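Local coordinates for protein FG41 Malonate Semialdehyde Decarboxylase (PDB 3MJZ) that belongs to the tautomerase superfamily of enzymes and assembles as a trimer of beta-alpha-beta subunits, at residues 2-7 / 39-44; 24-29 / 86-91; 50-55 / 63-68; 69-74 / 105-110. All coordinates share one frame; numbering follows the deposited sequence.

Interaction 1: 2-7 / 39-44; sequences LIRIDL and FQILTA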
# COMPACT_ATOMS: atom_id res chain seq x y z
N LEU A 2 -1.72 10.23 2.41
CA LEU A 2 -0.49 9.64 1.93
C LEU A 2 -0.80 9.12 0.55
O LEU A 2 -1.79 8.42 0.34
CB LEU A 2 0.00 8.50 2.85
CG LEU A 2 1.25 7.70 2.40
CD1 LEU A 2 2.50 8.53 2.21
CD2 LEU A 2 1.54 6.54 3.33
N ILE A 3 0.06 9.49 -0.41
CA ILE A 3 -0.13 9.14 -1.83
C ILE A 3 1.05 8.30 -2.28
O ILE A 3 2.20 8.69 -2.16
CB ILE A 3 -0.38 10.37 -2.74
CG1 ILE A 3 -1.66 11.08 -2.32
CG2 ILE A 3 -0.54 10.01 -4.19
CD1 ILE A 3 -1.39 12.20 -1.44
N ARG A 4 0.72 7.10 -2.75
CA ARG A 4 1.68 6.21 -3.34
C ARG A 4 1.50 6.36 -4.82
O ARG A 4 0.45 5.94 -5.38
CB ARG A 4 1.41 4.75 -2.90
CG ARG A 4 1.69 4.48 -1.44
CD ARG A 4 1.73 2.99 -1.07
NE ARG A 4 1.99 2.91 0.37
CZ ARG A 4 3.19 2.78 0.91
NH1 ARG A 4 4.27 2.66 0.14
NH2 ARG A 4 3.32 2.75 2.22
N ILE A 5 2.48 7.00 -5.45
CA ILE A 5 2.48 7.13 -6.93
C ILE A 5 3.41 6.10 -7.53
O ILE A 5 4.64 6.18 -7.39
CB ILE A 5 2.86 8.54 -7.43
CG1 ILE A 5 1.90 9.59 -6.84
CG2 ILE A 5 2.79 8.60 -8.94
CD1 ILE A 5 2.54 10.58 -6.03
N ASP A 6 2.81 5.12 -8.19
CA ASP A 6 3.59 4.09 -8.86
C ASP A 6 3.61 4.31 -10.38
O ASP A 6 2.59 4.22 -11.05
CB ASP A 6 3.10 2.70 -8.47
CG ASP A 6 3.53 2.31 -7.06
OD1 ASP A 6 4.62 1.71 -6.94
OD2 ASP A 6 2.78 2.59 -6.08
N LEU A 7 4.79 4.64 -10.89
CA LEU A 7 4.93 5.00 -12.30
C LEU A 7 6.07 4.21 -12.93
O LEU A 7 6.57 3.30 -12.30
CB LEU A 7 5.08 6.52 -12.48
CG LEU A 7 6.12 7.38 -11.78
CD1 LEU A 7 5.97 8.79 -12.31
CD2 LEU A 7 5.89 7.42 -10.30
N PHE A 39 2.39 14.27 1.35
CA PHE A 39 3.02 13.01 1.73
C PHE A 39 2.90 12.04 0.58
O PHE A 39 1.84 11.45 0.35
CB PHE A 39 2.42 12.48 3.03
CG PHE A 39 2.54 13.44 4.14
CD1 PHE A 39 1.48 14.28 4.47
CD2 PHE A 39 3.75 13.60 4.80
CE1 PHE A 39 1.61 15.23 5.48
CE2 PHE A 39 3.89 14.54 5.82
CZ PHE A 39 2.82 15.36 6.15
N GLN A 40 4.00 11.91 -0.15
CA GLN A 40 4.03 11.13 -1.38
C GLN A 40 5.21 10.18 -1.39
O GLN A 40 6.26 10.47 -0.84
CB GLN A 40 4.06 12.06 -2.58
CG GLN A 40 2.93 13.12 -2.55
CD GLN A 40 2.94 13.99 -3.78
OE1 GLN A 40 3.97 14.59 -4.13
NE2 GLN A 40 1.80 14.06 -4.47
N ILE A 41 5.00 9.01 -1.98
CA ILE A 41 6.07 8.05 -2.24
C ILE A 41 6.05 7.74 -3.74
O ILE A 41 5.05 7.21 -4.23
CB ILE A 41 5.86 6.70 -1.45
CG1 ILE A 41 5.35 6.97 0.00
CG2 ILE A 41 7.09 5.76 -1.60
CD1 ILE A 41 6.06 6.28 1.11
N LEU A 42 7.11 8.10 -4.47
CA LEU A 42 7.24 7.71 -5.89
C LEU A 42 8.04 6.43 -6.07
O LEU A 42 9.16 6.30 -5.58
CB LEU A 42 7.88 8.83 -6.73
CG LEU A 42 7.05 10.05 -7.17
CD1 LEU A 42 6.39 10.73 -5.98
CD2 LEU A 42 7.96 11.03 -7.87
N THR A 43 7.46 5.48 -6.78
CA THR A 43 8.15 4.25 -7.14
C THR A 43 8.11 4.07 -8.67
O THR A 43 7.04 3.79 -9.27
CB THR A 43 7.60 3.00 -6.38
OG1 THR A 43 7.48 3.31 -4.98
CG2 THR A 43 8.54 1.80 -6.52
N ALA A 44 9.28 4.29 -9.29
CA ALA A 44 9.48 4.04 -10.70
C ALA A 44 9.86 2.57 -10.94
O ALA A 44 10.81 2.05 -10.35
CB ALA A 44 10.56 4.96 -11.22
O HOH W 1 4.82 4.03 -4.65
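Strands 2-7 and 39-44 run parallel, their axes 4.7 Å apart at closest approach and 16° from exact alignment, with Ile-3 beside Gln-40 and Leu-7 beside Ala-44. Five backbone hydrogen bonds alternate between them, from Ile-3 N to Phe-39 O (2.8 Å) at one end to Leu-7 N to Thr-43 O (2.9 Å) at the other. On the face carrying Ile-3, Ile-5 and Leu-7, Ile-5 CD1 lies alongside Leu-42 CD1 at 3.9 Å and also meets the amide end of Gln-40. That amide is held by Ala-20 and Arg-38, and Leu-27 packs on Ile-3, so helix 13-30 covers this side. Strand, helix and strand thus form a beta-alpha-beta unit, the building block of the tautomerase fold, here closed by direct pairing of its two strands.

The face of Arg-4 and Asp-6 has a different character. Asp-6 and Thr-43 point the same way, and Asp-6 OD1 comes within 3.3 Å of Thr-43 CB, the carbon rather than the hydroxyl. With Thr-43 OG1 beside its own backbone N (chi1 -47°), the hydroxyl is turned to a water at 2.8 Å from OG1. The same water lies 3.2 Å from Ile-41 O and may donate to it, although it has more acceptors nearby than protons to give. Ile-41 CD1 approaches Arg-4 NH1 obliquely at 4.2 Å. The extended Arg-4 chain carries its guanidinium on to a salt bridge with Asp-6 of the second subunit, while Asp-6 receives Arg-4 of the third subunit.

Interaction 2: 24-29 / 86-91; sequences HDALVE and AAITES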
# COMPACT_ATOMS: atom_id res chain seq x y z
N HIS A 24 -0.54 16.61 -6.08
CA HIS A 24 -0.67 17.38 -4.84
C HIS A 24 -1.53 18.64 -4.99
O HIS A 24 -2.47 18.83 -4.20
CB HIS A 24 0.68 17.75 -4.23
CG HIS A 24 0.56 18.52 -2.95
ND1 HIS A 24 0.11 17.95 -1.78
CD2 HIS A 24 0.81 19.82 -2.67
CE1 HIS A 24 0.09 18.87 -0.83
NE2 HIS A 24 0.51 20.01 -1.34
N ASP A 25 -1.22 19.46 -6.00
CA ASP A 25 -1.96 20.69 -6.32
C ASP A 25 -3.44 20.43 -6.62
O ASP A 25 -4.33 21.25 -6.29
CB ASP A 25 -1.33 21.41 -7.52
CG ASP A 25 0.05 22.00 -7.21
OD1 ASP A 25 0.40 22.20 -6.02
OD2 ASP A 25 0.78 22.29 -8.18
N ALA A 26 -3.72 19.28 -7.23
CA ALA A 26 -5.09 18.84 -7.46
C ALA A 26 -5.81 18.54 -6.14
O ALA A 26 -6.97 18.94 -5.93
CB ALA A 26 -5.10 17.64 -8.39
N LEU A 27 -5.12 17.85 -5.23
CA LEU A 27 -5.67 17.52 -3.92
C LEU A 27 -5.97 18.77 -3.08
O LEU A 27 -6.99 18.83 -2.43
CB LEU A 27 -4.72 16.59 -3.16
CG LEU A 27 -4.83 15.07 -3.17
CD1 LEU A 27 -5.76 14.51 -4.25
CD2 LEU A 27 -3.44 14.48 -3.28
N VAL A 28 -5.06 19.75 -3.11
CA VAL A 28 -5.21 21.00 -2.34
C VAL A 28 -6.36 21.87 -2.86
O VAL A 28 -7.00 22.59 -2.09
CB VAL A 28 -3.92 21.84 -2.32
CG1 VAL A 28 -4.07 23.01 -1.37
CG2 VAL A 28 -2.72 21.00 -1.91
N GLU A 29 -6.59 21.81 -4.18
CA GLU A 29 -7.69 22.51 -4.83
C GLU A 29 -9.03 21.87 -4.48
O GLU A 29 -9.96 22.56 -4.11
CB GLU A 29 -7.46 22.54 -6.34
CG GLU A 29 -8.64 22.93 -7.24
CD GLU A 29 -8.41 22.51 -8.71
OE1 GLU A 29 -9.38 21.99 -9.35
OE2 GLU A 29 -7.26 22.67 -9.22
N ALA A 86 -11.05 13.62 -11.51
CA ALA A 86 -11.08 14.53 -12.67
C ALA A 86 -9.95 15.54 -12.62
O ALA A 86 -9.25 15.73 -13.61
CB ALA A 86 -12.44 15.26 -12.78
N ALA A 87 -9.76 16.16 -11.46
CA ALA A 87 -8.78 17.22 -11.36
C ALA A 87 -7.35 16.69 -11.43
O ALA A 87 -6.47 17.34 -12.00
CB ALA A 87 -9.01 18.03 -10.11
N ILE A 88 -7.10 15.52 -10.85
CA ILE A 88 -5.79 14.90 -10.97
C ILE A 88 -5.50 14.61 -12.44
O ILE A 88 -4.40 14.88 -12.92
CB ILE A 88 -5.66 13.60 -10.13
CG1 ILE A 88 -5.51 13.95 -8.63
CG2 ILE A 88 -4.49 12.74 -10.63
CD1 ILE A 88 -5.75 12.78 -7.66
N THR A 89 -6.51 14.12 -13.16
CA THR A 89 -6.32 13.66 -14.54
C THR A 89 -6.16 14.80 -15.55
O THR A 89 -5.40 14.63 -16.50
CB THR A 89 -7.40 12.63 -14.97
OG1 THR A 89 -7.59 11.66 -13.93
CG2 THR A 89 -6.98 11.90 -16.22
N GLU A 90 -6.84 15.94 -15.36
CA GLU A 90 -6.61 17.15 -16.20
C GLU A 90 -5.27 17.79 -15.93
O GLU A 90 -4.71 18.44 -16.83
CB GLU A 90 -7.65 18.28 -16.03
CG GLU A 90 -8.97 18.00 -15.39
CD GLU A 90 -10.02 17.50 -16.35
OE1 GLU A 90 -11.22 17.83 -16.16
OE2 GLU A 90 -9.65 16.75 -17.28
N SER A 91 -4.79 17.69 -14.68
CA SER A 91 -3.48 18.22 -14.29
C SER A 91 -2.35 17.49 -15.00
O SER A 91 -1.31 18.09 -15.29
CB SER A 91 -3.25 18.08 -12.78
OG SER A 91 -4.22 18.77 -12.00
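Ala-26 presses its methyl group against the turn of helix 78-92 formed by Ala-87 and Ile-88, at the point where the two helices of the alpha/beta tautomerase fold meet. The segment axes approach to 8.6 Å and their directions differ by 144°, a broadly antiparallel crossing. Such a short separation agrees with the small residues at its centre: Ala-26 and Ala-87 both direct their CB atoms toward the opposing helix, and the two methyls stand 4.3 Å apart. Ala-26, which has the most surface buried here, makes its nearest approach to Ile-88, from CB to CG1 at 3.7 Å.

Ile-88 serves both halves of the contact. Its CG1 lies beside the backbone N (chi1 -75°) and the chain continues nearly extended to CD1, which reaches Leu-27 CD1 at 3.8 Å; these two side chains cross at a slant. Both are buried, and Ile-88 also touches Ile-104, so this edge of the helix pair faces strand 102-109 of the sheet. Toward the exposed edge, Glu-29 passes Ala-87, with OE1 4.0 Å from CB.

No hydrogen bond links the two segments, and the evidence is for apolar packing. The one hydroxyl that borders Ala-26 is engaged within its own helix: Ser-91 OG donates to Ala-87 O at 2.7 Å, while Ser-91 N reaches the same oxygen from the opposite face of its carbonyl plane.

Interaction 3: 50-55 / 63-68; sequences IIAEDA and PSVVII
The short strand 50-52 packs its apolar side over Val-65 and the beginning of strand 66-73, and the contact is made by side chains alone. Ile-50 and Ala-52, two residues apart and both directed toward the other segment, meet Val-65 and Ile-67, which are spaced in the same way. The closest approach is Ile-50 CG2 to Ile-67 CD1, 3.5 Å, where the two side chains run alongside each other head to tail. The same CG2 branch, set anti to the backbone N by chi1 of -66°, lies 4.0 Å from Val-65 CB.

No backbone hydrogen bond joins the two segments, and their nearest CA atoms, those of Ala-52 and Val-65, are 7.1 Å apart, too far for beta pairing. Strand 50-52 instead pairs antiparallel with a strand of the third subunit, continuing the sheet across the interface as part of the trimeric assembly of this tautomerase-family protein. Ala-52 also packs on Phe-39 of that subunit.

Val-65 straddles the Ala-52 methyl: CG1 and CG2 are each 3.9 Å from Ala-52 CB. Just before it, Ser-64 forms the centre of an inverse gamma turn, with a weak bond from Val-65 N to Pro-63 O.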
# COMPACT_ATOMS: atom_id res chain seq x y z
N ILE A 50 4.52 -3.22 -14.04
CA ILE A 50 3.17 -2.68 -13.88
C ILE A 50 2.31 -3.18 -15.03
O ILE A 50 2.64 -2.97 -16.21
CB ILE A 50 3.15 -1.13 -13.86
CG1 ILE A 50 3.86 -0.60 -12.63
CG2 ILE A 50 1.73 -0.60 -13.86
CD1 ILE A 50 3.89 0.91 -12.59
N ILE A 51 1.22 -3.86 -14.67
CA ILE A 51 0.27 -4.46 -15.62
C ILE A 51 -1.12 -3.91 -15.31
O ILE A 51 -1.75 -4.33 -14.33
CB ILE A 51 0.24 -6.02 -15.57
CG1 ILE A 51 1.66 -6.61 -15.63
CG2 ILE A 51 -0.62 -6.58 -16.71
CD1 ILE A 51 1.81 -7.98 -14.96
N ALA A 52 -1.57 -2.97 -16.14
CA ALA A 52 -2.85 -2.30 -15.98
C ALA A 52 -3.61 -2.37 -17.29
O ALA A 52 -3.16 -1.84 -18.30
CB ALA A 52 -2.63 -0.86 -15.55
N GLU A 53 -4.76 -3.02 -17.28
CA GLU A 53 -5.60 -3.14 -18.47
C GLU A 53 -6.84 -2.25 -18.32
O GLU A 53 -6.82 -1.26 -17.57
CB GLU A 53 -5.95 -4.62 -18.72
CG GLU A 53 -4.78 -5.42 -19.33
CD GLU A 53 -4.90 -6.94 -19.20
OE1 GLU A 53 -6.02 -7.50 -19.15
OE2 GLU A 53 -3.85 -7.60 -19.16
N ASP A 54 -7.93 -2.59 -19.01
CA ASP A 54 -9.08 -1.69 -19.08
C ASP A 54 -10.36 -2.22 -18.42
O ASP A 54 -11.42 -1.61 -18.57
CB ASP A 54 -9.39 -1.38 -20.54
CG ASP A 54 -9.91 -2.57 -21.28
OD1 ASP A 54 -9.66 -3.70 -20.82
OD2 ASP A 54 -10.56 -2.39 -22.33
N ALA A 55 -10.27 -3.36 -17.72
CA ALA A 55 -11.43 -4.01 -17.11
C ALA A 55 -12.53 -4.24 -18.14
O ALA A 55 -13.72 -4.36 -17.79
CB ALA A 55 -11.95 -3.22 -15.89
N PRO A 63 2.58 1.57 -22.22
CA PRO A 63 3.34 0.98 -21.09
C PRO A 63 3.53 1.93 -19.89
O PRO A 63 3.67 1.49 -18.72
CB PRO A 63 4.71 0.71 -21.69
CG PRO A 63 4.44 0.53 -23.17
CD PRO A 63 3.33 1.46 -23.50
N SER A 64 3.54 3.23 -20.18
CA SER A 64 3.86 4.22 -19.19
C SER A 64 2.64 4.53 -18.31
O SER A 64 2.15 5.66 -18.29
CB SER A 64 4.44 5.47 -19.88
OG SER A 64 5.50 5.13 -20.77
N VAL A 65 2.16 3.51 -17.59
CA VAL A 65 1.02 3.66 -16.65
C VAL A 65 1.42 4.43 -15.39
O VAL A 65 2.56 4.30 -14.93
CB VAL A 65 0.43 2.29 -16.24
CG1 VAL A 65 -0.64 2.47 -15.17
CG2 VAL A 65 -0.17 1.55 -17.46
N VAL A 66 0.51 5.26 -14.88
CA VAL A 66 0.68 5.99 -13.62
C VAL A 66 -0.47 5.63 -12.69
O VAL A 66 -1.60 6.07 -12.89
CB VAL A 66 0.69 7.53 -13.82
CG1 VAL A 66 0.90 8.26 -12.50
CG2 VAL A 66 1.78 7.95 -14.81
N ILE A 67 -0.18 4.80 -11.68
CA ILE A 67 -1.17 4.39 -10.69
C ILE A 67 -0.99 5.23 -9.43
O ILE A 67 0.07 5.21 -8.82
CB ILE A 67 -1.07 2.86 -10.41
CG1 ILE A 67 -1.45 2.07 -11.68
CG2 ILE A 67 -1.98 2.44 -9.25
CD1 ILE A 67 -0.76 0.74 -11.81
N ILE A 68 -2.04 5.97 -9.07
CA ILE A 68 -2.09 6.83 -7.85
C ILE A 68 -3.06 6.21 -6.84
O ILE A 68 -4.24 6.03 -7.12
CB ILE A 68 -2.64 8.29 -8.15
CG1 ILE A 68 -2.26 8.80 -9.55
CG2 ILE A 68 -2.22 9.26 -7.08
CD1 ILE A 68 -0.81 8.89 -9.76

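Interaction 4: 69-74 / 105-110; sequences HVFTQA and AITENA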
# COMPACT_ATOMS: atom_id res chain seq x y z
N HIS A 69 -2.54 5.88 -5.67
CA HIS A 69 -3.26 5.22 -4.59
C HIS A 69 -3.33 6.24 -3.43
O HIS A 69 -2.32 6.61 -2.82
CB HIS A 69 -2.49 3.97 -4.19
CG HIS A 69 -3.29 2.93 -3.47
ND1 HIS A 69 -4.49 3.19 -2.84
CD2 HIS A 69 -3.01 1.63 -3.20
CE1 HIS A 69 -4.94 2.09 -2.27
NE2 HIS A 69 -4.05 1.14 -2.46
N VAL A 70 -4.53 6.73 -3.17
CA VAL A 70 -4.75 7.79 -2.20
C VAL A 70 -5.22 7.18 -0.89
O VAL A 70 -6.22 6.43 -0.84
CB VAL A 70 -5.75 8.83 -2.75
CG1 VAL A 70 -5.94 9.94 -1.76
CG2 VAL A 70 -5.24 9.38 -4.08
N PHE A 71 -4.46 7.44 0.17
CA PHE A 71 -4.81 7.01 1.52
C PHE A 71 -5.24 8.24 2.29
O PHE A 71 -4.43 9.08 2.61
CB PHE A 71 -3.65 6.31 2.22
CG PHE A 71 -3.27 5.00 1.60
CD1 PHE A 71 -2.36 4.95 0.55
CD2 PHE A 71 -3.82 3.82 2.06
CE1 PHE A 71 -2.00 3.74 -0.03
CE2 PHE A 71 -3.46 2.60 1.49
CZ PHE A 71 -2.55 2.57 0.44
N THR A 72 -6.54 8.33 2.58
CA THR A 72 -7.08 9.52 3.20
C THR A 72 -8.16 9.16 4.24
O THR A 72 -8.68 8.03 4.26
CB THR A 72 -7.60 10.51 2.12
OG1 THR A 72 -7.77 11.81 2.69
CG2 THR A 72 -8.91 10.01 1.51
N GLN A 73 -8.48 10.13 5.10
CA GLN A 73 -9.54 10.02 6.09
C GLN A 73 -10.90 9.82 5.45
O GLN A 73 -11.19 10.38 4.38
CB GLN A 73 -9.59 11.27 6.99
CG GLN A 73 -8.29 11.52 7.69
CD GLN A 73 -8.24 12.85 8.39
OE1 GLN A 73 -8.92 13.08 9.40
NE2 GLN A 73 -7.40 13.74 7.88
N ALA A 74 -11.73 9.01 6.11
CA ALA A 74 -13.12 8.79 5.71
C ALA A 74 -13.90 10.11 5.79
O ALA A 74 -13.53 11.01 6.54
CB ALA A 74 -13.75 7.73 6.60
N ALA A 105 -6.93 4.88 -7.02
CA ALA A 105 -7.61 4.11 -5.96
C ALA A 105 -7.53 4.87 -4.63
O ALA A 105 -6.51 5.49 -4.30
CB ALA A 105 -6.97 2.76 -5.81
N ILE A 106 -8.64 4.84 -3.88
CA ILE A 106 -8.72 5.51 -2.60
C ILE A 106 -8.93 4.45 -1.55
O ILE A 106 -9.80 3.60 -1.69
CB ILE A 106 -9.91 6.48 -2.45
CG1 ILE A 106 -10.13 7.40 -3.65
CG2 ILE A 106 -9.77 7.27 -1.14
CD1 ILE A 106 -9.04 8.35 -3.93
N THR A 107 -8.13 4.52 -0.50
CA THR A 107 -8.29 3.68 0.66
C THR A 107 -8.44 4.57 1.89
O THR A 107 -7.66 5.51 2.09
CB THR A 107 -7.12 2.70 0.83
OG1 THR A 107 -7.01 1.92 -0.36
CG2 THR A 107 -7.36 1.78 2.02
N GLU A 108 -9.45 4.27 2.70
CA GLU A 108 -9.87 5.16 3.77
C GLU A 108 -9.47 4.70 5.17
O GLU A 108 -9.38 3.49 5.47
CB GLU A 108 -11.39 5.37 3.70
CG GLU A 108 -11.85 6.06 2.39
CD GLU A 108 -13.26 6.57 2.48
OE1 GLU A 108 -14.13 5.81 2.97
OE2 GLU A 108 -13.51 7.73 2.10
N ASN A 109 -9.21 5.69 6.02
CA ASN A 109 -9.01 5.45 7.44
C ASN A 109 -9.68 6.50 8.34
O ASN A 109 -10.67 7.12 7.95
CB ASN A 109 -7.52 5.15 7.78
CG ASN A 109 -6.54 6.34 7.54
OD1 ASN A 109 -6.94 7.49 7.30
ND2 ASN A 109 -5.25 6.04 7.64
N ALA A 110 -9.14 6.68 9.54
CA ALA A 110 -9.66 7.64 10.51
C ALA A 110 -8.58 8.65 10.98
O ALA A 110 -7.37 8.37 10.88
CB ALA A 110 -10.30 6.91 11.70
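His-69 lies beside Ala-105, and Phe-71 beside Thr-107, on one face of two parallel strands whose axes are 4.6 Å apart. A chi1 of -159° carries the His-69 ring away from its own N and toward the neighbouring strand. There Ala-105 CB sits over one ring face, 4.3 Å from the centroid and 28° off the ring normal, a CH-pi contact. Only a weak hydrogen bond joins His-69 ND1 to Ala-105 O (3.4 Å). Phe-71 CZ lies over the centre of the His-69 ring, while its CD2 and CE2 both approach Thr-107 CB obliquely at 3.7 Å.

The face of Val-70 and Thr-72 is packed by Ile-106, whose two branches divide the work. CD1 turns back to Val-70 CB at 3.5 Å, and CG2 meets Thr-72 CG2 at 3.9 Å. Further along, Glu-108 extends past Ala-74 to a salt bridge with Lys-81.

Five firm backbone hydrogen bonds set the register, from Val-70 N to Ala-105 O (2.6 Å) to Ala-74 N to Asn-109 O (2.8 Å). Asn-109 ND2 bonds to Ile-106 O of the second subunit; the His-69 ring meets Phe-71 of the third subunit edge-to-face, and Phe-71 meets His-69 of the second in the same way. The direct parallel pairing of strands joined through helix 78-92 is the second beta-alpha-beta unit of the tautomerase fold.

In the fold
Interactions 1 and 4 are the paired strands of two beta-alpha-beta units, their centres 14 Å apart. Strands 2-8 and 66-73 join them antiparallel at the middle of the subunit's own four strands, with probable hydrogen bonds from Phe-71 N to Leu-2 O (2.8 Å) and His-69 N to Arg-4 O (3.0 Å). Interaction 2 brings together the connecting helices of both units, and touches interaction 1 where Leu-27 CD2 meets Ile-3 CD1 at 3.6 Å. Interactions 3 and 4 share strand 66-73, with centres about 20 Å apart. Interaction 3 also reaches interaction 1, through Ile-50 CD1 and Leu-7 O at 3.6 Å. All four contacts touch the third subunit.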